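Local coordinates for protein exotoxin A (Pseudomonas aeruginosa, PDB 1IKP) that acts as an NAD-dependent ADP-ribosyltransferase toxin, probably entering host cells through its binding and targeting domains and modifying elongation factor 2, at residues H169-Q178 with G222-A233. The protein carries 2 engineered substitutions. Numbering follows the deposited sequence.
Sequences HAGVSVVMAQ and GKIYRVLAGNPA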
ATOM      1  N   HIS A 169       5.004   6.888  31.885  1.00 14.21           N
ATOM      2  CA  HIS A 169       3.864   7.121  31.012  1.00 16.58           C
ATOM      3  C   HIS A 169       3.231   5.873  30.435  1.00 13.38           C
ATOM      4  O   HIS A 169       2.890   5.824  29.241  1.00 14.67           O
ATOM      5  CB  HIS A 169       4.233   8.093  29.891  1.00 16.38           C
ATOM      6  CG  HIS A 169       4.349   9.511  30.358  1.00 18.74           C
ATOM      7  ND1 HIS A 169       5.562  10.121  30.594  1.00 23.23           N
ATOM      8  CD2 HIS A 169       3.398  10.420  30.682  1.00 21.99           C
ATOM      9  CE1 HIS A 169       5.356  11.346  31.043  1.00 21.20           C
ATOM     10  NE2 HIS A 169       4.053  11.551  31.110  1.00 22.99           N
ATOM     11  N   ALA A 170       3.038   4.866  31.271  1.00 13.66           N
ATOM     12  CA  ALA A 170       2.365   3.651  30.827  1.00 13.55           C
ATOM     13  C   ALA A 170       0.883   4.015  30.824  1.00 16.68           C
ATOM     14  O   ALA A 170       0.423   4.739  31.712  1.00 18.05           O
ATOM     15  CB  ALA A 170       2.618   2.507  31.795  1.00 16.49           C
ATOM     16  N   GLY A 171       0.134   3.514  29.848  1.00 16.14           N
ATOM     17  CA  GLY A 171      -1.279   3.827  29.799  1.00 16.94           C
ATOM     18  C   GLY A 171      -1.962   3.259  28.570  1.00 15.86           C
ATOM     19  O   GLY A 171      -1.322   2.663  27.688  1.00 15.55           O
ATOM     20  N   VAL A 172      -3.273   3.449  28.523  1.00 14.51           N
ATOM     21  CA  VAL A 172      -4.078   2.973  27.408  1.00 12.97           C
ATOM     22  C   VAL A 172      -5.200   3.966  27.156  1.00 14.48           C
ATOM     23  O   VAL A 172      -5.837   4.475  28.096  1.00 16.52           O
ATOM     24  CB  VAL A 172      -4.640   1.539  27.678  1.00 16.37           C
ATOM     25  CG1 VAL A 172      -5.479   1.500  28.955  1.00 19.25           C
ATOM     26  CG2 VAL A 172      -5.441   1.074  26.471  1.00 15.40           C
ATOM     27  N   SER A 173      -5.423   4.259  25.883  1.00 14.15           N
ATOM     28  CA  SER A 173      -6.460   5.185  25.467  1.00 15.04           C
ATOM     29  C   SER A 173      -7.321   4.505  24.437  1.00 15.81           C
ATOM     30  O   SER A 173      -6.954   3.462  23.897  1.00 14.75           O
ATOM     31  CB  SER A 173      -5.838   6.442  24.856  1.00 14.03           C
ATOM     32  OG  SER A 173      -5.088   6.155  23.682  1.00 17.57           O
ATOM     33  N   VAL A 174      -8.491   5.068  24.192  1.00 15.23           N
ATOM     34  CA  VAL A 174      -9.372   4.533  23.176  1.00 14.11           C
ATOM     35  C   VAL A 174      -9.884   5.681  22.349  1.00 16.15           C
ATOM     36  O   VAL A 174     -10.147   6.772  22.862  1.00 16.92           O
ATOM     37  CB  VAL A 174     -10.578   3.785  23.762  1.00 15.04           C
ATOM     38  CG1 VAL A 174     -11.460   4.744  24.571  1.00 17.61           C
ATOM     39  CG2 VAL A 174     -11.393   3.126  22.630  1.00 17.34           C
ATOM     40  N   VAL A 175      -9.977   5.456  21.047  1.00 13.99           N
ATOM     41  CA  VAL A 175     -10.523   6.443  20.137  1.00 15.81           C
ATOM     42  C   VAL A 175     -11.704   5.772  19.454  1.00 16.53           C
ATOM     43  O   VAL A 175     -11.592   4.668  18.911  1.00 14.48           O
ATOM     44  CB  VAL A 175      -9.495   6.947  19.104  1.00 18.41           C
ATOM     45  CG1 VAL A 175      -8.926   5.799  18.306  1.00 19.92           C
ATOM     46  CG2 VAL A 175     -10.152   7.936  18.168  1.00 20.60           C
ATOM     47  N   MET A 176     -12.861   6.419  19.540  1.00 16.75           N
ATOM     48  CA  MET A 176     -14.076   5.880  18.964  1.00 17.64           C
ATOM     49  C   MET A 176     -14.468   6.716  17.760  1.00 19.24           C
ATOM     50  O   MET A 176     -14.441   7.949  17.799  1.00 19.78           O
ATOM     51  CB  MET A 176     -15.213   5.907  19.991  1.00 19.30           C
ATOM     52  CG  MET A 176     -15.026   5.031  21.201  1.00 18.42           C
ATOM     53  SD  MET A 176     -14.888   3.272  20.799  1.00 22.63           S
ATOM     54  CE  MET A 176     -16.507   3.004  20.011  1.00 24.33           C
ATOM     55  N   ALA A 177     -14.838   6.038  16.683  1.00 18.50           N
ATOM     56  CA  ALA A 177     -15.236   6.740  15.481  1.00 19.66           C
ATOM     57  C   ALA A 177     -16.650   7.248  15.681  1.00 20.34           C
ATOM     58  O   ALA A 177     -17.352   6.805  16.587  1.00 18.46           O
ATOM     59  CB  ALA A 177     -15.189   5.801  14.277  1.00 20.52           C
ATOM     60  N   GLN A 178     -17.054   8.170  14.821  1.00 21.61           N
ATOM     61  CA  GLN A 178     -18.400   8.719  14.890  1.00 23.96           C
ATOM     62  C   GLN A 178     -19.424   7.630  14.568  1.00 27.18           C
ATOM     63  O   GLN A 178     -19.333   6.978  13.532  1.00 30.11           O
ATOM     64  CB  GLN A 178     -18.539   9.872  13.902  1.00 24.11           C
ATOM     65  CG  GLN A 178     -19.894  10.551  13.944  1.00 24.38           C
ATOM     66  CD  GLN A 178     -19.945  11.764  13.053  1.00 27.23           C
ATOM     67  OE1 GLN A 178     -19.913  11.643  11.826  1.00 28.00           O
ATOM     68  NE2 GLN A 178     -20.005  12.951  13.659  1.00 25.99           N
ATOM     69  N   GLY A 222     -14.609  12.623  12.895  1.00 20.13           N
ATOM     70  CA  GLY A 222     -15.360  12.984  14.089  1.00 20.75           C
ATOM     71  C   GLY A 222     -15.114  12.075  15.281  1.00 17.92           C
ATOM     72  O   GLY A 222     -15.994  11.862  16.110  1.00 20.82           O
ATOM     73  N   LYS A 223     -13.905  11.532  15.378  1.00 18.91           N
ATOM     74  CA  LYS A 223     -13.580  10.631  16.478  1.00 16.91           C
ATOM     75  C   LYS A 223     -13.550  11.310  17.850  1.00 16.29           C
ATOM     76  O   LYS A 223     -13.367  12.523  17.948  1.00 18.07           O
ATOM     77  CB  LYS A 223     -12.221   9.977  16.211  1.00 18.10           C
ATOM     78  CG  LYS A 223     -11.082  10.969  16.102  1.00 18.87           C
ATOM     79  CD  LYS A 223      -9.835  10.323  15.500  1.00 20.96           C
ATOM     80  CE  LYS A 223      -8.846  11.369  15.020  1.00 25.95           C
ATOM     81  NZ  LYS A 223      -8.348  12.257  16.108  1.00 28.06           N
ATOM     82  N   ILE A 224     -13.742  10.499  18.885  1.00 16.31           N
ATOM     83  CA  ILE A 224     -13.710  10.952  20.277  1.00 17.19           C
ATOM     84  C   ILE A 224     -12.648  10.122  20.989  1.00 17.71           C
ATOM     85  O   ILE A 224     -12.675   8.882  20.949  1.00 18.35           O
ATOM     86  CB  ILE A 224     -15.064  10.756  20.966  1.00 18.02           C
ATOM     87  CG1 ILE A 224     -16.116  11.636  20.279  1.00 22.49           C
ATOM     88  CG2 ILE A 224     -14.949  11.132  22.447  1.00 20.53           C
ATOM     89  CD1 ILE A 224     -17.524  11.394  20.748  1.00 25.87           C
ATOM     90  N   TYR A 225     -11.737  10.821  21.659  1.00 16.60           N
ATOM     91  CA  TYR A 225     -10.596  10.233  22.373  1.00 16.88           C
ATOM     92  C   TYR A 225     -10.719  10.242  23.896  1.00 18.54           C
ATOM     93  O   TYR A 225     -11.157  11.221  24.476  1.00 18.21           O
ATOM     94  CB  TYR A 225      -9.347  11.018  21.981  1.00 20.27           C
ATOM     95  CG  TYR A 225      -8.103  10.667  22.750  1.00 22.79           C
ATOM     96  CD1 TYR A 225      -7.317   9.583  22.374  1.00 24.05           C
ATOM     97  CD2 TYR A 225      -7.697  11.438  23.848  1.00 23.84           C
ATOM     98  CE1 TYR A 225      -6.159   9.269  23.066  1.00 25.06           C
ATOM     99  CE2 TYR A 225      -6.536  11.129  24.549  1.00 25.96           C
ATOM    100  CZ  TYR A 225      -5.772  10.043  24.151  1.00 25.68           C
ATOM    101  OH  TYR A 225      -4.621   9.715  24.821  1.00 27.94           O
ATOM    102  N   ARG A 226     -10.297   9.165  24.545  1.00 18.30           N
ATOM    103  CA  ARG A 226     -10.348   9.085  26.005  1.00 18.93           C
ATOM    104  C   ARG A 226      -9.242   8.216  26.567  1.00 18.17           C
ATOM    105  O   ARG A 226      -8.955   7.148  26.027  1.00 16.21           O
ATOM    106  CB  ARG A 226     -11.662   8.474  26.475  1.00 23.89           C
ATOM    107  CG  ARG A 226     -12.887   9.316  26.247  1.00 31.34           C
ATOM    108  CD  ARG A 226     -14.061   8.411  25.967  1.00 35.02           C
ATOM    109  NE  ARG A 226     -14.204   7.364  26.969  1.00 35.78           N
ATOM    110  CZ  ARG A 226     -14.778   6.190  26.735  1.00 37.73           C
ATOM    111  NH1 ARG A 226     -15.258   5.911  25.532  1.00 38.66           N
ATOM    112  NH2 ARG A 226     -14.876   5.294  27.705  1.00 37.89           N
ATOM    113  N   VAL A 227      -8.625   8.674  27.653  1.00 16.55           N
ATOM    114  CA  VAL A 227      -7.605   7.885  28.333  1.00 16.62           C
ATOM    115  C   VAL A 227      -8.388   6.953  29.258  1.00 17.72           C
ATOM    116  O   VAL A 227      -9.235   7.400  30.046  1.00 18.08           O
ATOM    117  CB  VAL A 227      -6.656   8.756  29.207  1.00 16.85           C
ATOM    118  CG1 VAL A 227      -5.744   7.854  30.048  1.00 17.15           C
ATOM    119  CG2 VAL A 227      -5.825   9.670  28.325  1.00 18.71           C
ATOM    120  N   LEU A 228      -8.124   5.657  29.166  1.00 16.91           N
ATOM    121  CA  LEU A 228      -8.825   4.694  30.009  1.00 17.51           C
ATOM    122  C   LEU A 228      -8.058   4.341  31.291  1.00 18.81           C
ATOM    123  O   LEU A 228      -8.657   4.080  32.337  1.00 22.00           O
ATOM    124  CB  LEU A 228      -9.123   3.416  29.211  1.00 17.25           C
ATOM    125  CG  LEU A 228     -10.030   3.552  27.978  1.00 17.57           C
ATOM    126  CD1 LEU A 228     -10.155   2.201  27.293  1.00 18.97           C
ATOM    127  CD2 LEU A 228     -11.419   4.062  28.386  1.00 18.97           C
ATOM    128  N   ALA A 229      -6.734   4.322  31.213  1.00 18.98           N
ATOM    129  CA  ALA A 229      -5.921   3.995  32.380  1.00 18.26           C
ATOM    130  C   ALA A 229      -4.523   4.560  32.207  1.00 17.39           C
ATOM    131  O   ALA A 229      -4.059   4.808  31.085  1.00 18.62           O
ATOM    132  CB  ALA A 229      -5.856   2.461  32.587  1.00 20.15           C
ATOM    133  N   GLY A 230      -3.842   4.774  33.324  1.00 17.41           N
ATOM    134  CA  GLY A 230      -2.497   5.303  33.262  1.00 17.41           C
ATOM    135  C   GLY A 230      -2.423   6.713  32.705  1.00 17.57           C
ATOM    136  O   GLY A 230      -3.384   7.484  32.782  1.00 18.62           O
ATOM    137  N   ASN A 231      -1.281   7.054  32.125  1.00 17.88           N
ATOM    138  CA  ASN A 231      -1.093   8.379  31.572  1.00 19.88           C
ATOM    139  C   ASN A 231      -0.167   8.330  30.369  1.00 19.04           C
ATOM    140  O   ASN A 231       1.040   8.515  30.482  1.00 17.52           O
ATOM    141  CB  ASN A 231      -0.528   9.316  32.647  1.00 24.76           C
ATOM    142  CG  ASN A 231      -0.325  10.726  32.137  1.00 28.12           C
ATOM    143  OD1 ASN A 231      -1.201  11.293  31.482  1.00 33.59           O
ATOM    144  ND2 ASN A 231       0.828  11.305  32.443  1.00 32.30           N
ATOM    145  N   PRO A 232      -0.736   8.068  29.186  1.00 17.31           N
ATOM    146  CA  PRO A 232       0.046   7.999  27.954  1.00 18.94           C
ATOM    147  C   PRO A 232       0.782   9.298  27.672  1.00 19.90           C
ATOM    148  O   PRO A 232       0.313  10.390  28.013  1.00 20.20           O
ATOM    149  CB  PRO A 232      -1.006   7.698  26.886  1.00 18.75           C
ATOM    150  CG  PRO A 232      -2.099   6.993  27.639  1.00 18.77           C
ATOM    151  CD  PRO A 232      -2.151   7.727  28.953  1.00 15.95           C
ATOM    152  N   ALA A 233       1.932   9.172  27.031  1.00 19.40           N
ATOM    153  CA  ALA A 233       2.753  10.315  26.676  1.00 21.51           C
ATOM    154  C   ALA A 233       2.386  10.862  25.299  1.00 24.14           C
ATOM    155  O   ALA A 233       1.911  10.128  24.430  1.00 25.60           O
ATOM    156  CB  ALA A 233       4.216   9.903  26.688  1.00 21.32           C
TER
HETATM  157  O   HOH W   1       3.013   6.456  26.594  1.00 14.83           O
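V172 O accepts two hydrogen bonds from the facing strand, L228 N at 2.8 Å and A229 N at 3.2 Å, both in the carbonyl plane; this sharing by consecutive residues defines a classic beta bulge. From S173 to M176 the antiparallel ladder is regular: V174 and R226 exchange N-H···O=C bonds, as do M176 and I224, the M176 N to I224 O bond being nearly straight (171°). On one face V174 CG1 packs 3.9 Å from L228 CD2 and also lies over a face of the R226 guanidinium, offset toward its rim, while V172 CG1 meets A229 CB. On the other face Y225 swings its ring away from its own backbone N (chi1 173°), which carries ring atom CE1 to 3.4 Å from S173 CB. V175, on the same face as Y225, touches K223 CB with its CG2 at 3.5 Å. On the H169 side of the bulge, N231 N donates to A170 O, the H169 ring presents its CD2 edge in plane to N231 O at 3.0 Å, and a water links H169 O to A233 N. Strand 40-49 pairs with 170-176 through backbone bonds to S173 and V175, and W8 packs on V172 and A229. The result is a bulged antiparallel strand pair in the beta-rich receptor-binding domain, consistent with a concanavalin-like jelly roll.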